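Local coordinates for uncharacterized protein YPL067C (Saccharomyces cerevisiae, PDB 5KCI) that is of unknown function but carries a strand reminiscent of the histidine triad motif and may be connected with amyloid toxicity, at residues F98-S109 against I164-R175. Sequence-based numbering, arbitrary orientation.
Sequences FEPGVVHLVLWS and IFHAHVLLFFPR. With SO4 (sulfate ion), chain D.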
ATOM      1  N   PHE A  98       1.465  -1.528  14.564  1.00 31.19           N
ATOM      2  CA  PHE A  98       1.865  -2.904  14.342  1.00 28.97           C
ATOM      3  C   PHE A  98       3.075  -3.228  15.218  1.00 33.73           C
ATOM      4  O   PHE A  98       3.748  -2.338  15.734  1.00 37.96           O
ATOM      5  CB  PHE A  98       2.217  -3.116  12.874  1.00 33.38           C
ATOM      6  CG  PHE A  98       1.092  -2.836  11.937  1.00 30.26           C
ATOM      7  CD1 PHE A  98      -0.158  -3.359  12.179  1.00 34.09           C
ATOM      8  CD2 PHE A  98       1.298  -2.079  10.802  1.00 26.10           C
ATOM      9  CE1 PHE A  98      -1.204  -3.118  11.310  1.00 38.60           C
ATOM     10  CE2 PHE A  98       0.254  -1.832   9.927  1.00 26.52           C
ATOM     11  CZ  PHE A  98      -0.989  -2.364  10.177  1.00 27.35           C
ATOM     12  N   GLU A  99       3.379  -4.514  15.353  1.00 34.93           N
ATOM     13  CA  GLU A  99       4.505  -4.883  16.203  1.00 35.22           C
ATOM     14  C   GLU A  99       5.817  -4.461  15.539  1.00 35.65           C
ATOM     15  O   GLU A  99       5.884  -4.286  14.320  1.00 32.52           O
ATOM     16  CB  GLU A  99       4.484  -6.378  16.495  1.00 37.15           C
ATOM     17  CG  GLU A  99       4.723  -7.313  15.298  1.00 32.97           C
ATOM     18  CD  GLU A  99       4.956  -8.747  15.708  1.00 39.49           C
ATOM     19  OE1 GLU A  99       5.807  -8.979  16.598  1.00 36.90           O
ATOM     20  OE2 GLU A  99       4.318  -9.654  15.130  1.00 30.25           O
ATOM     21  N   PRO A 100       6.886  -4.292  16.320  1.00 38.77           N
ATOM     22  CA  PRO A 100       8.173  -3.948  15.718  1.00 37.71           C
ATOM     23  C   PRO A 100       8.499  -4.908  14.588  1.00 31.35           C
ATOM     24  O   PRO A 100       8.244  -6.110  14.677  1.00 33.08           O
ATOM     25  CB  PRO A 100       9.166  -4.095  16.881  1.00 49.54           C
ATOM     26  CG  PRO A 100       8.365  -3.918  18.085  1.00 45.03           C
ATOM     27  CD  PRO A 100       6.997  -4.472  17.780  1.00 36.94           C
ATOM     28  N   GLY A 101       9.039  -4.365  13.512  1.00 28.00           N
ATOM     29  CA  GLY A 101       9.458  -5.155  12.382  1.00 32.33           C
ATOM     30  C   GLY A 101       8.474  -5.126  11.238  1.00 31.68           C
ATOM     31  O   GLY A 101       8.853  -5.424  10.097  1.00 30.73           O
ATOM     32  N   VAL A 102       7.229  -4.743  11.517  1.00 26.78           N
ATOM     33  CA  VAL A 102       6.231  -4.571  10.461  1.00 23.88           C
ATOM     34  C   VAL A 102       6.372  -3.188   9.845  1.00 26.79           C
ATOM     35  O   VAL A 102       6.246  -2.164  10.527  1.00 30.52           O
ATOM     36  CB  VAL A 102       4.817  -4.791  11.004  1.00 26.06           C
ATOM     37  CG1 VAL A 102       3.788  -4.547   9.876  1.00 27.72           C
ATOM     38  CG2 VAL A 102       4.676  -6.208  11.543  1.00 25.67           C
ATOM     39  N   VAL A 103       6.572  -3.161   8.530  1.00 27.81           N
ATOM     40  CA  VAL A 103       6.801  -1.951   7.767  1.00 24.67           C
ATOM     41  C   VAL A 103       5.521  -1.687   6.998  1.00 26.62           C
ATOM     42  O   VAL A 103       4.989  -2.602   6.367  1.00 26.99           O
ATOM     43  CB  VAL A 103       7.991  -2.129   6.819  1.00 28.23           C
ATOM     44  CG1 VAL A 103       8.168  -0.957   5.932  1.00 29.56           C
ATOM     45  CG2 VAL A 103       9.277  -2.353   7.645  1.00 37.09           C
ATOM     46  N   HIS A 104       5.032  -0.456   7.063  1.00 28.17           N
ATOM     47  CA  HIS A 104       3.737  -0.101   6.470  1.00 25.85           C
ATOM     48  C   HIS A 104       4.003   0.739   5.229  1.00 24.71           C
ATOM     49  O   HIS A 104       4.400   1.909   5.338  1.00 29.70           O
ATOM     50  CB  HIS A 104       2.924   0.672   7.501  1.00 27.67           C
ATOM     51  CG  HIS A 104       1.529   0.957   7.088  1.00 27.96           C
ATOM     52  ND1 HIS A 104       0.577   1.377   7.986  1.00 29.79           N
ATOM     53  CD2 HIS A 104       0.913   0.885   5.884  1.00 27.75           C
ATOM     54  CE1 HIS A 104      -0.566   1.577   7.354  1.00 35.79           C
ATOM     55  NE2 HIS A 104      -0.389   1.293   6.074  1.00 27.39           N
ATOM     56  N   LEU A 105       3.799   0.155   4.062  1.00 22.71           N
ATOM     57  CA  LEU A 105       3.975   0.855   2.794  1.00 24.12           C
ATOM     58  C   LEU A 105       2.616   1.125   2.176  1.00 23.80           C
ATOM     59  O   LEU A 105       1.622   0.523   2.562  1.00 24.29           O
ATOM     60  CB  LEU A 105       4.817   0.046   1.801  1.00 26.07           C
ATOM     61  CG  LEU A 105       6.160  -0.478   2.302  1.00 28.44           C
ATOM     62  CD1 LEU A 105       6.857  -1.265   1.197  1.00 26.55           C
ATOM     63  CD2 LEU A 105       7.039   0.679   2.770  1.00 28.84           C
ATOM     64  N   VAL A 106       2.605   2.041   1.208  1.00 24.63           N
ATOM     65  CA  VAL A 106       1.415   2.374   0.430  1.00 21.28           C
ATOM     66  C   VAL A 106       1.783   2.228  -1.029  1.00 22.38           C
ATOM     67  O   VAL A 106       2.793   2.778  -1.474  1.00 26.89           O
ATOM     68  CB  VAL A 106       0.897   3.791   0.715  1.00 23.39           C
ATOM     69  CG1 VAL A 106      -0.396   4.064  -0.132  1.00 29.67           C
ATOM     70  CG2 VAL A 106       0.621   3.966   2.196  1.00 28.14           C
ATOM     71  N   LEU A 107       0.972   1.482  -1.756  1.00 23.22           N
ATOM     72  CA  LEU A 107       1.101   1.265  -3.181  1.00 25.35           C
ATOM     73  C   LEU A 107      -0.033   1.979  -3.911  1.00 25.63           C
ATOM     74  O   LEU A 107      -1.179   1.538  -3.856  1.00 26.54           O
ATOM     75  CB  LEU A 107       1.034  -0.231  -3.483  1.00 25.22           C
ATOM     76  CG  LEU A 107       0.951  -0.658  -4.939  1.00 27.63           C
ATOM     77  CD1 LEU A 107       2.202  -0.247  -5.702  1.00 27.27           C
ATOM     78  CD2 LEU A 107       0.762  -2.196  -4.996  1.00 29.59           C
ATOM     79  N   TRP A 108       0.320   3.030  -4.624  1.00 23.36           N
ATOM     80  CA  TRP A 108      -0.597   3.831  -5.429  1.00 22.56           C
ATOM     81  C   TRP A 108      -0.642   3.281  -6.850  1.00 23.07           C
ATOM     82  O   TRP A 108       0.390   2.899  -7.420  1.00 25.50           O
ATOM     83  CB  TRP A 108      -0.140   5.290  -5.448  1.00 23.29           C
ATOM     84  CG  TRP A 108      -0.113   5.914  -4.118  1.00 25.24           C
ATOM     85  CD1 TRP A 108       0.947   5.962  -3.249  1.00 24.36           C
ATOM     86  CD2 TRP A 108      -1.202   6.557  -3.470  1.00 25.50           C
ATOM     87  NE1 TRP A 108       0.575   6.632  -2.097  1.00 26.44           N
ATOM     88  CE2 TRP A 108      -0.739   7.011  -2.217  1.00 24.79           C
ATOM     89  CE3 TRP A 108      -2.531   6.822  -3.839  1.00 23.86           C
ATOM     90  CZ2 TRP A 108      -1.570   7.693  -1.325  1.00 30.51           C
ATOM     91  CZ3 TRP A 108      -3.342   7.496  -2.956  1.00 28.40           C
ATOM     92  CH2 TRP A 108      -2.873   7.915  -1.717  1.00 30.25           C
ATOM     93  N   SER A 109      -1.843   3.265  -7.438  1.00 26.65           N
ATOM     94  CA  SER A 109      -2.002   2.775  -8.800  1.00 30.33           C
ATOM     95  C   SER A 109      -2.885   3.722  -9.618  1.00 29.17           C
ATOM     96  O   SER A 109      -3.964   4.091  -9.169  1.00 25.59           O
ATOM     97  CB  SER A 109      -2.628   1.378  -8.825  1.00 29.13           C
ATOM     98  OG  SER A 109      -2.772   0.909 -10.155  1.00 26.49           O
ATOM     99  N   ILE A 164      -7.932   7.908  -6.109  1.00 32.15           N
ATOM    100  CA  ILE A 164      -6.721   7.257  -6.559  1.00 32.82           C
ATOM    101  C   ILE A 164      -6.602   5.946  -5.796  1.00 29.81           C
ATOM    102  O   ILE A 164      -6.568   5.943  -4.558  1.00 30.52           O
ATOM    103  CB  ILE A 164      -5.458   8.109  -6.328  1.00 30.52           C
ATOM    104  CG1 ILE A 164      -5.689   9.556  -6.761  1.00 35.17           C
ATOM    105  CG2 ILE A 164      -4.254   7.467  -7.060  1.00 31.48           C
ATOM    106  CD1 ILE A 164      -4.663  10.509  -6.319  1.00 38.09           C
ATOM    107  N   PHE A 165      -6.482   4.852  -6.521  1.00 32.06           N
ATOM    108  CA  PHE A 165      -6.346   3.568  -5.852  1.00 27.12           C
ATOM    109  C   PHE A 165      -5.061   3.518  -5.034  1.00 23.34           C
ATOM    110  O   PHE A 165      -3.986   3.885  -5.515  1.00 27.54           O
ATOM    111  CB  PHE A 165      -6.340   2.438  -6.867  1.00 30.44           C
ATOM    112  CG  PHE A 165      -6.156   1.080  -6.240  1.00 27.83           C
ATOM    113  CD1 PHE A 165      -7.256   0.320  -5.866  1.00 32.72           C
ATOM    114  CD2 PHE A 165      -4.896   0.586  -5.997  1.00 28.77           C
ATOM    115  CE1 PHE A 165      -7.078  -0.926  -5.261  1.00 29.42           C
ATOM    116  CE2 PHE A 165      -4.729  -0.660  -5.396  1.00 37.54           C
ATOM    117  CZ  PHE A 165      -5.839  -1.410  -5.046  1.00 32.77           C
ATOM    118  N   HIS A 166      -5.174   3.072  -3.791  1.00 23.95           N
ATOM    119  CA  HIS A 166      -3.990   2.761  -3.010  1.00 29.35           C
ATOM    120  C   HIS A 166      -4.268   1.573  -2.110  1.00 24.79           C
ATOM    121  O   HIS A 166      -5.368   1.439  -1.556  1.00 25.80           O
ATOM    122  CB  HIS A 166      -3.508   3.936  -2.163  1.00 22.77           C
ATOM    123  CG  HIS A 166      -4.580   4.594  -1.350  1.00 25.96           C
ATOM    124  ND1 HIS A 166      -5.602   5.322  -1.919  1.00 28.61           N
ATOM    125  CD2 HIS A 166      -4.765   4.672  -0.010  1.00 26.67           C
ATOM    126  CE1 HIS A 166      -6.393   5.788  -0.969  1.00 26.41           C
ATOM    127  NE2 HIS A 166      -5.902   5.410   0.201  1.00 30.31           N
ATOM    128  N   ALA A 167      -3.258   0.707  -2.024  1.00 27.69           N
ATOM    129  CA  ALA A 167      -3.264  -0.467  -1.180  1.00 23.44           C
ATOM    130  C   ALA A 167      -2.225  -0.287  -0.088  1.00 27.27           C
ATOM    131  O   ALA A 167      -1.157   0.286  -0.313  1.00 26.22           O
ATOM    132  CB  ALA A 167      -2.954  -1.749  -1.977  1.00 21.50           C
ATOM    133  N   HIS A 168      -2.558  -0.762   1.091  1.00 23.33           N
ATOM    134  CA  HIS A 168      -1.617  -0.844   2.194  1.00 23.11           C
ATOM    135  C   HIS A 168      -0.866  -2.167   2.071  1.00 19.09           C
ATOM    136  O   HIS A 168      -1.484  -3.231   2.010  1.00 20.73           O
ATOM    137  CB  HIS A 168      -2.356  -0.708   3.517  1.00 26.20           C
ATOM    138  CG  HIS A 168      -3.046   0.606   3.663  1.00 25.71           C
ATOM    139  ND1 HIS A 168      -2.442   1.687   4.255  1.00 23.64           N
ATOM    140  CD2 HIS A 168      -4.252   1.044   3.213  1.00 28.87           C
ATOM    141  CE1 HIS A 168      -3.258   2.729   4.212  1.00 28.16           C
ATOM    142  NE2 HIS A 168      -4.364   2.365   3.588  1.00 24.02           N
ATOM    143  N   VAL A 169       0.455  -2.089   1.959  1.00 23.60           N
ATOM    144  CA  VAL A 169       1.307  -3.254   1.761  1.00 20.39           C
ATOM    145  C   VAL A 169       2.189  -3.335   2.984  1.00 22.18           C
ATOM    146  O   VAL A 169       2.953  -2.402   3.247  1.00 22.01           O
ATOM    147  CB  VAL A 169       2.168  -3.144   0.500  1.00 20.19           C
ATOM    148  CG1 VAL A 169       3.113  -4.298   0.376  1.00 20.74           C
ATOM    149  CG2 VAL A 169       1.303  -3.051  -0.772  1.00 26.74           C
ATOM    150  N   LEU A 170       2.063  -4.420   3.730  1.00 22.43           N
ATOM    151  CA  LEU A 170       2.776  -4.643   4.974  1.00 22.23           C
ATOM    152  C   LEU A 170       3.844  -5.688   4.743  1.00 20.15           C
ATOM    153  O   LEU A 170       3.564  -6.742   4.169  1.00 23.74           O
ATOM    154  CB  LEU A 170       1.831  -5.138   6.074  1.00 23.33           C
ATOM    155  CG  LEU A 170       0.578  -4.280   6.299  1.00 24.18           C
ATOM    156  CD1 LEU A 170      -0.188  -4.820   7.494  1.00 26.08           C
ATOM    157  CD2 LEU A 170       0.903  -2.840   6.525  1.00 21.81           C
ATOM    158  N   LEU A 171       5.052  -5.408   5.262  1.00 24.30           N
ATOM    159  CA  LEU A 171       6.181  -6.314   5.146  1.00 26.12           C
ATOM    160  C   LEU A 171       6.662  -6.607   6.549  1.00 28.03           C
ATOM    161  O   LEU A 171       6.894  -5.666   7.309  1.00 27.02           O
ATOM    162  CB  LEU A 171       7.329  -5.685   4.361  1.00 21.91           C
ATOM    163  CG  LEU A 171       7.019  -5.155   2.967  1.00 25.64           C
ATOM    164  CD1 LEU A 171       8.285  -4.648   2.325  1.00 29.62           C
ATOM    165  CD2 LEU A 171       6.356  -6.227   2.141  1.00 22.93           C
ATOM    166  N   PHE A 172       6.807  -7.887   6.901  1.00 24.39           N
ATOM    167  CA  PHE A 172       7.232  -8.234   8.255  1.00 23.11           C
ATOM    168  C   PHE A 172       8.693  -8.675   8.235  1.00 26.58           C
ATOM    169  O   PHE A 172       9.051  -9.650   7.558  1.00 22.94           O
ATOM    170  CB  PHE A 172       6.341  -9.322   8.855  1.00 28.03           C
ATOM    171  CG  PHE A 172       6.617  -9.626  10.338  1.00 22.38           C
ATOM    172  CD1 PHE A 172       7.052  -8.642  11.219  1.00 26.71           C
ATOM    173  CD2 PHE A 172       6.366 -10.894  10.841  1.00 35.27           C
ATOM    174  CE1 PHE A 172       7.274  -8.936  12.555  1.00 31.96           C
ATOM    175  CE2 PHE A 172       6.571 -11.180  12.187  1.00 35.90           C
ATOM    176  CZ  PHE A 172       7.027 -10.190  13.035  1.00 30.12           C
ATOM    177  N   PHE A 173       9.512  -7.972   9.024  1.00 24.11           N
ATOM    178  CA  PHE A 173      10.921  -8.284   9.235  1.00 24.77           C
ATOM    179  C   PHE A 173      11.063  -8.636  10.716  1.00 28.23           C
ATOM    180  O   PHE A 173      11.290  -7.749  11.538  1.00 30.43           O
ATOM    181  CB  PHE A 173      11.815  -7.097   8.873  1.00 29.77           C
ATOM    182  CG  PHE A 173      11.720  -6.650   7.440  1.00 25.29           C
ATOM    183  CD1 PHE A 173      10.811  -5.687   7.065  1.00 26.67           C
ATOM    184  CD2 PHE A 173      12.573  -7.143   6.489  1.00 27.25           C
ATOM    185  CE1 PHE A 173      10.763  -5.246   5.782  1.00 22.58           C
ATOM    186  CE2 PHE A 173      12.527  -6.711   5.206  1.00 31.01           C
ATOM    187  CZ  PHE A 173      11.592  -5.757   4.837  1.00 30.69           C
ATOM    188  N   PRO A 174      10.911  -9.902  11.104  1.00 29.42           N
ATOM    189  CA  PRO A 174      11.018 -10.245  12.533  1.00 27.14           C
ATOM    190  C   PRO A 174      12.352  -9.802  13.132  1.00 27.56           C
ATOM    191  O   PRO A 174      13.390  -9.823  12.476  1.00 31.68           O
ATOM    192  CB  PRO A 174      10.877 -11.771  12.550  1.00 27.68           C
ATOM    193  CG  PRO A 174      10.163 -12.102  11.239  1.00 31.08           C
ATOM    194  CD  PRO A 174      10.717 -11.086  10.265  1.00 29.79           C
ATOM    195  N   ARG A 175      12.290  -9.358  14.380  1.00 33.65           N
ATOM    196  CA  ARG A 175      13.483  -8.829  15.045  1.00 33.69           C
ATOM    197  C   ARG A 175      14.558  -9.906  15.203  1.00 38.23           C
ATOM    198  O   ARG A 175      15.756  -9.591  15.274  1.00 35.41           O
ATOM    199  CB  ARG A 175      13.075  -8.230  16.388  1.00 42.92           C
ATOM    200  CG  ARG A 175      12.435  -6.846  16.283  1.00 54.29           C
ATOM    201  CD  ARG A 175      13.462  -5.766  15.965  1.00 62.53           C
ATOM    202  NE  ARG A 175      12.882  -4.424  16.019  1.00 72.15           N
ATOM    203  CZ  ARG A 175      12.612  -3.658  14.961  1.00 75.52           C
ATOM    204  NH1 ARG A 175      12.874  -4.065  13.721  1.00 74.53           N
ATOM    205  NH2 ARG A 175      12.078  -2.459  15.149  1.00 76.07           N
TER
HETATM  206  S   SO4 D 203      -6.476   5.351   3.479  1.00 42.29           S
HETATM  207  O1  SO4 D 203      -6.818   6.447   2.542  1.00 43.09           O
HETATM  208  O2  SO4 D 203      -6.498   4.034   2.868  1.00 39.52           O
HETATM  209  O3  SO4 D 203      -5.116   5.571   4.017  1.00 51.00           O
HETATM  210  O4  SO4 D 203      -7.422   5.357   4.589  1.00 48.63           O
HETATM  211  O   HOH W   1       9.578  -1.364  13.030  1.00 49.45           O
HETATM  212  O   HOH W   2      -6.467   5.032  -9.323  1.00 31.94           O
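His166 lies against Trp108 where strands 102-109 and 165-172 run antiparallel. Its CB sits over the face of the indole six-membered ring, 3.6 Å from the centroid, with Val106 CG1 alongside. CG, set between the backbone N and the carbonyl carbon (chi1 49°), follows at 3.5 Å from Trp108 CZ3, and the imidazole continues obliquely to the indole. ND1 donates in the ring plane to Ile164 O at 2.9 Å, which fixes the ring's rotation; NE2, at the tip, donates to sulfate O1 at 2.7 Å. Imidazole offers both a flat surface and two polar nitrogens. A leucine here would probably leave the sulfate without one of its donors and Ile164 O without this bond.

Two residues on, His168 NE2 reaches sulfate O2 at 2.8 Å, while its ND1 shares a nearly straight 2.8 Å hydrogen bond with His104 NE2. The His-Ala-His sequence recalls the alternating histidines of histidine triad proteins, and the sulfate, probably from the crystallisation liquor and also held by Asn154 and Ser160, may mark an anion site. Leu170 follows, CD2 over the face of His104 and against Phe98 CE2. On the other sheet face, branched aliphatic Leu107 and Leu171 suit burial against helices 120-135 and 180-193. Gly101 is third in the type II turn from Glu99 to Val102, where positive phi (101°) and nearby Phe173 O leave no room for a CB; its O accepts from Phe173 N at 2.8 Å.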